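Local structure of Cow rumen GH26 endo-mannanase (Metagenome, 6UEH) at residues Q372-D377 against N420-S425; P136-V141 against T413-V418. The protein probably hydrolyses internal beta-1,4-mannosidic bonds of mannans such as galactomannan, as a family 26 endo-mannanase with an N-terminal CBM6-like accessory domain. One frame throughout, in Å; residues are numbered along the deposited sequence.

The centres of contacts 1 and 2 lie about 10 Å apart, and both draw on one run of chain: helix 408-417 followed by strand 423-429. Contact 1 ties K421 and K422, just ahead of that strand, to the loop before strand 382-387; contact 2 sets the helix against the loop after strand 123-132. The two touch: N420 N lies 2.8 Å from L415 O, a probable hydrogen bond, and I424 CD1 packs 3.4 Å from L414 C. Contact 1 lies near the N-terminal ends of both barrel strands, whereas TIM-barrel glycosidases carry the active site at the C-terminal ends, and is probably structural packing. The calcium site (E13, E15, S37, G40, D126) includes no residue of either contact.

Contact 1 (Q372-D377 against N420-S425); sequences QWYAGD and NKKMIS
The K422 ammonium group supplies the hydrogen bond of this contact, from NZ to the backbone carbonyl O of D377 at 2.8 Å. The donor lies in the carbonyl plane on a lone pair, with a C=O...N angle of 128°. V380 O takes a second bond from the same nitrogen, so two backbone carbonyls of the 363-381 loop grip one lysine. A bend at chi2 (-66°) turns the otherwise extended chain of K422 toward D377. The D377 carboxylate is positioned from within its own loop: Y374 OH donates to D377 OD1 at 2.6 Å, in the plane of the ring and on the anti lone pair of the carboxylate oxygen.

Charge plays a looser part. D377 OD1 remains 4.6 Å from K422 NZ, beyond a salt bridge, although the opposite charges may still attract.

Van der Waals contact fills in the rest. The Y374 side chain, with CG anti to the backbone N (chi1 179°), reaches across the lysine at about a right angle and brings OH 3.4 Å from K422 CE. The same tyrosine ring carries G376 N 3.5 Å above its plane, over the centre, so the loop folds back across the ring. At the exposed margin, K421 CD comes 3.7 Å from D377 OD2, while the ammonium end of K421 turns off.

Strand 423-429 pairs in parallel with strand 382-387, and I383 lies against both Y374 and K422. The arrangement thus joins loops leading into neighbouring strands of the (beta/alpha)8 barrel characteristic of family 26 glycoside hydrolases.

Contact 2 (P136-V141 against T413-V418); sequences PDFSKV and TLLNFV
L415 meets P136 and F138 where the loop after strand 123-132 crosses a helix of the TIM barrel, helix 408-417. The interface between the two segments is small, 93 Å² summed over both sides, and wholly apolar: the pairs that touch across it are carbon to carbon.

The tight part is centred on one methyl. L415 holds CG on the far side of CB from its own amide nitrogen (chi1 -177°), which carries the isobutyl group out toward the loop, and its CD1 meets the edge of the F138 ring, near the ring plane, 3.7 Å from CE1. The two side chains cross at about a right angle. F138 is buried, and its surroundings extend the packing: Y165 makes an edge-to-face stack with it, while F411 and Y412 of the same helix also touch it. One face of the phenyl ring carries P136 O, 3.5 Å above the plane and offset toward the rim, so the loop's own backbone covers part of the aromatic group.

Toward solvent the contact is looser. P136 is partly exposed and its ring reaches L415 less closely than F138 does, with Y412 and N420 beside it. D137, the residue after the proline, and S139 are both exposed and joined by a hydrogen bond within the loop: S139 OG lies 2.5 Å from D137 OD1, on the syn lone pair of that oxygen. The proline's approach to the barrel helix comes down to CG, 4.2 Å from L415 CD1.

Contact 1 (Q372-D377 against N420-S425)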
loop_
_atom_site.group_PDB
_atom_site.type_symbol
_atom_site.label_atom_id
_atom_site.label_comp_id
_atom_site.label_asym_id
_atom_site.label_seq_id
_atom_site.Cartn_x
_atom_site.Cartn_y
_atom_site.Cartn_z
ATOM N N GLN A 372 -2.932 -5.745 11.932
ATOM C CA GLN A 372 -2.799 -7.063 12.546
ATOM C C GLN A 372 -2.276 -8.097 11.549
ATOM O O GLN A 372 -1.901 -9.203 11.934
ATOM C CB GLN A 372 -4.134 -7.524 13.130
ATOM C CG GLN A 372 -4.645 -6.641 14.258
ATOM C CD GLN A 372 -5.837 -7.240 14.971
ATOM O OE1 GLN A 372 -6.023 -8.457 14.977
ATOM N NE2 GLN A 372 -6.656 -6.387 15.575
ATOM N N TRP A 373 -2.246 -7.727 10.273
ATOM C CA TRP A 373 -1.722 -8.601 9.229
ATOM C C TRP A 373 -0.245 -8.321 8.950
ATOM O O TRP A 373 0.339 -8.892 8.029
ATOM C CB TRP A 373 -2.534 -8.444 7.941
ATOM C CG TRP A 373 -3.971 -8.833 8.087
ATOM C CD1 TRP A 373 -4.984 -8.064 8.584
ATOM C CD2 TRP A 373 -4.561 -10.088 7.725
ATOM N NE1 TRP A 373 -6.167 -8.762 8.557
ATOM C CE2 TRP A 373 -5.934 -10.007 8.034
ATOM C CE3 TRP A 373 -4.061 -11.269 7.169
ATOM C CZ2 TRP A 373 -6.812 -11.066 7.807
ATOM C CZ3 TRP A 373 -4.935 -12.319 6.946
ATOM C CH2 TRP A 373 -6.296 -12.210 7.263
ATOM N N TYR A 374 0.350 -7.437 9.746
ATOM C CA TYR A 374 1.765 -7.101 9.616
ATOM C C TYR A 374 2.616 -8.044 10.464
ATOM O O TYR A 374 2.357 -8.222 11.653
ATOM C CB TYR A 374 2.003 -5.643 10.016
ATOM C CG TYR A 374 3.444 -5.184 9.938
ATOM C CD1 TYR A 374 4.187 -5.345 8.773
ATOM C CD2 TYR A 374 4.050 -4.559 11.020
ATOM C CE1 TYR A 374 5.498 -4.915 8.697
ATOM C CE2 TYR A 374 5.361 -4.125 10.953
ATOM C CZ TYR A 374 6.080 -4.303 9.791
ATOM O OH TYR A 374 7.385 -3.870 9.724
ATOM N N ALA A 375 3.628 -8.647 9.850
ATOM C CA ALA A 375 4.431 -9.667 10.517
ATOM C C ALA A 375 5.513 -9.087 11.430
ATOM O O ALA A 375 6.173 -9.829 12.157
ATOM C CB ALA A 375 5.063 -10.583 9.491
ATOM N N GLY A 376 5.700 -7.773 11.391
ATOM C CA GLY A 376 6.657 -7.125 12.273
ATOM C C GLY A 376 7.934 -6.685 11.582
ATOM O O GLY A 376 8.301 -7.219 10.536
ATOM N N ASP A 377 8.620 -5.717 12.185
ATOM C CA ASP A 377 9.815 -5.113 11.594
ATOM C C ASP A 377 10.933 -6.112 11.319
ATOM O O ASP A 377 11.742 -5.911 10.414
ATOM C CB ASP A 377 10.355 -4.004 12.501
ATOM C CG ASP A 377 9.430 -2.807 12.577
ATOM O OD1 ASP A 377 8.551 -2.672 11.698
ATOM O OD2 ASP A 377 9.590 -1.995 13.511
ATOM N N ASN A 420 7.052 4.738 9.616
ATOM C CA ASN A 420 8.060 5.121 8.628
ATOM C C ASN A 420 9.368 4.333 8.762
ATOM O O ASN A 420 10.452 4.867 8.522
ATOM C CB ASN A 420 8.347 6.624 8.720
ATOM C CG ASN A 420 9.015 7.170 7.470
ATOM O OD1 ASN A 420 8.816 6.652 6.371
ATOM N ND2 ASN A 420 9.813 8.218 7.633
ATOM N N LYS A 421 9.269 3.065 9.154
ATOM C CA LYS A 421 10.458 2.228 9.278
ATOM C C LYS A 421 10.628 1.312 8.069
ATOM O O LYS A 421 11.674 0.687 7.893
ATOM C CB LYS A 421 10.404 1.403 10.565
ATOM C CG LYS A 421 10.375 2.254 11.822
ATOM C CD LYS A 421 10.767 1.457 13.049
ATOM C CE LYS A 421 10.697 2.322 14.297
ATOM N NZ LYS A 421 11.417 3.614 14.114
ATOM N N LYS A 422 9.591 1.236 7.241
ATOM C CA LYS A 422 9.645 0.462 6.006
ATOM C C LYS A 422 9.205 1.327 4.828
ATOM O O LYS A 422 8.320 2.173 4.964
ATOM C CB LYS A 422 8.758 -0.786 6.099
ATOM C CG LYS A 422 8.973 -1.634 7.348
ATOM C CD LYS A 422 10.352 -2.271 7.381
ATOM C CE LYS A 422 10.561 -3.043 8.677
ATOM N NZ LYS A 422 11.889 -3.715 8.737
ATOM N N MET A 423 9.831 1.119 3.676
ATOM C CA MET A 423 9.411 1.794 2.455
ATOM C C MET A 423 8.075 1.234 1.983
ATOM O O MET A 423 7.766 0.064 2.213
ATOM C CB MET A 423 10.467 1.647 1.360
ATOM C CG MET A 423 11.749 2.408 1.637
ATOM S SD MET A 423 12.966 2.188 0.330
ATOM C CE MET A 423 13.327 0.441 0.490
ATOM N N ILE A 424 7.286 2.078 1.327
ATOM C CA ILE A 424 5.955 1.691 0.874
ATOM C C ILE A 424 5.815 1.862 -0.629
ATOM O O ILE A 424 6.252 2.869 -1.187
ATOM C CB ILE A 424 4.878 2.515 1.577
ATOM C CG1 ILE A 424 5.093 2.448 3.084
ATOM C CG2 ILE A 424 3.483 2.021 1.206
ATOM C CD1 ILE A 424 4.040 3.119 3.829
ATOM N N SER A 425 5.198 0.881 -1.277
ATOM C CA SER A 425 5.067 0.901 -2.729
ATOM C C SER A 425 3.677 0.500 -3.218
ATOM O O SER A 425 2.860 -0.016 -2.458
ATOM C CB SER A 425 6.100 -0.031 -3.350
ATOM O OG SER A 425 5.812 -1.377 -3.014
#

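Contact 2 (P136-V141 against T413-V418)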
loop_
_atom_site.group_PDB
_atom_site.type_symbol
_atom_site.label_atom_id
_atom_site.label_comp_id
_atom_site.label_asym_id
_atom_site.label_seq_id
_atom_site.Cartn_x
_atom_site.Cartn_y
_atom_site.Cartn_z
ATOM N N PRO A 136 7.539 13.574 6.224
ATOM C CA PRO A 136 8.526 12.659 6.800
ATOM C C PRO A 136 9.853 12.706 6.053
ATOM O O PRO A 136 9.864 12.871 4.834
ATOM C CB PRO A 136 7.865 11.288 6.645
ATOM C CG PRO A 136 6.407 11.576 6.636
ATOM C CD PRO A 136 6.266 12.891 5.925
ATOM N N ASP A 137 10.956 12.581 6.782
ATOM C CA ASP A 137 12.268 12.496 6.156
ATOM C C ASP A 137 12.465 11.086 5.606
ATOM O O ASP A 137 12.886 10.182 6.329
ATOM C CB ASP A 137 13.375 12.848 7.154
ATOM C CG ASP A 137 14.706 13.133 6.478
ATOM O OD1 ASP A 137 14.927 12.650 5.347
ATOM O OD2 ASP A 137 15.538 13.844 7.080
ATOM N N PHE A 138 12.153 10.909 4.326
ATOM C CA PHE A 138 12.235 9.598 3.690
ATOM C C PHE A 138 13.679 9.136 3.526
ATOM O O PHE A 138 13.955 7.937 3.502
ATOM C CB PHE A 138 11.541 9.620 2.325
ATOM C CG PHE A 138 10.082 9.976 2.391
ATOM C CD1 PHE A 138 9.175 9.124 3.000
ATOM C CD2 PHE A 138 9.615 11.155 1.834
ATOM C CE1 PHE A 138 7.831 9.446 3.059
ATOM C CE2 PHE A 138 8.271 11.482 1.887
ATOM C CZ PHE A 138 7.379 10.626 2.501
ATOM N N SER A 139 14.597 10.091 3.418
ATOM C CA SER A 139 16.006 9.771 3.214
ATOM C C SER A 139 16.644 9.198 4.475
ATOM O O SER A 139 17.694 8.559 4.411
ATOM C CB SER A 139 16.778 11.014 2.763
ATOM O OG SER A 139 16.829 11.981 3.798
ATOM N N LYS A 140 16.009 9.433 5.619
ATOM C CA LYS A 140 16.560 8.984 6.894
ATOM C C LYS A 140 15.999 7.633 7.328
ATOM O O LYS A 140 16.323 7.139 8.406
ATOM C CB LYS A 140 16.306 10.029 7.982
ATOM C CG LYS A 140 17.290 11.189 7.955
ATOM C CD LYS A 140 18.713 10.700 8.189
ATOM C CE LYS A 140 19.730 11.805 7.959
ATOM N NZ LYS A 140 19.508 12.968 8.862
ATOM N N VAL A 141 15.157 7.040 6.489
ATOM C CA VAL A 141 14.668 5.692 6.743
ATOM C C VAL A 141 15.827 4.703 6.661
ATOM O O VAL A 141 16.511 4.631 5.642
ATOM C CB VAL A 141 13.574 5.278 5.741
ATOM C CG1 VAL A 141 13.169 3.828 5.968
ATOM C CG2 VAL A 141 12.368 6.201 5.851
ATOM N N THR A 413 -1.383 6.360 5.838
ATOM C CA THR A 413 -1.937 5.408 6.795
ATOM C C THR A 413 -0.981 4.224 6.951
ATOM O O THR A 413 -0.659 3.811 8.070
ATOM C CB THR A 413 -3.328 4.902 6.361
ATOM O OG1 THR A 413 -4.255 5.993 6.370
ATOM C CG2 THR A 413 -3.829 3.814 7.304
ATOM N N LEU A 414 -0.523 3.694 5.821
ATOM C CA LEU A 414 0.446 2.604 5.820
ATOM C C LEU A 414 1.776 3.043 6.424
ATOM O O LEU A 414 2.430 2.272 7.121
ATOM C CB LEU A 414 0.658 2.078 4.396
ATOM C CG LEU A 414 -0.543 1.378 3.759
ATOM C CD1 LEU A 414 -0.255 0.993 2.317
ATOM C CD2 LEU A 414 -0.926 0.154 4.570
ATOM N N LEU A 415 2.173 4.285 6.157
ATOM C CA LEU A 415 3.433 4.811 6.679
ATOM C C LEU A 415 3.416 4.852 8.198
ATOM O O LEU A 415 4.371 4.440 8.855
ATOM C CB LEU A 415 3.714 6.206 6.109
ATOM C CG LEU A 415 5.031 6.883 6.506
ATOM C CD1 LEU A 415 5.588 7.676 5.338
ATOM C CD2 LEU A 415 4.839 7.793 7.715
ATOM N N ASN A 416 2.321 5.350 8.752
ATOM C CA ASN A 416 2.201 5.432 10.195
ATOM C C ASN A 416 2.027 4.057 10.833
ATOM O O ASN A 416 2.409 3.861 11.986
ATOM C CB ASN A 416 1.051 6.363 10.572
ATOM C CG ASN A 416 1.389 7.821 10.321
ATOM O OD1 ASN A 416 2.141 8.430 11.081
ATOM N ND2 ASN A 416 0.847 8.382 9.246
ATOM N N PHE A 417 1.471 3.109 10.081
ATOM C CA PHE A 417 1.384 1.722 10.539
ATOM C C PHE A 417 2.764 1.197 10.929
ATOM O O PHE A 417 2.941 0.622 12.001
ATOM C CB PHE A 417 0.783 0.816 9.459
ATOM C CG PHE A 417 -0.718 0.714 9.502
ATOM C CD1 PHE A 417 -1.440 1.240 10.561
ATOM C CD2 PHE A 417 -1.405 0.074 8.482
ATOM C CE1 PHE A 417 -2.820 1.138 10.595
ATOM C CE2 PHE A 417 -2.783 -0.033 8.512
ATOM C CZ PHE A 417 -3.491 0.500 9.569
ATOM N N VAL A 418 3.739 1.402 10.051
ATOM C CA VAL A 418 5.095 0.923 10.294
ATOM C C VAL A 418 5.992 2.013 10.872
ATOM O O VAL A 418 7.201 1.821 10.993
ATOM C CB VAL A 418 5.735 0.380 9.005
ATOM C CG1 VAL A 418 4.957 -0.828 8.498
ATOM C CG2 VAL A 418 5.801 1.468 7.943
#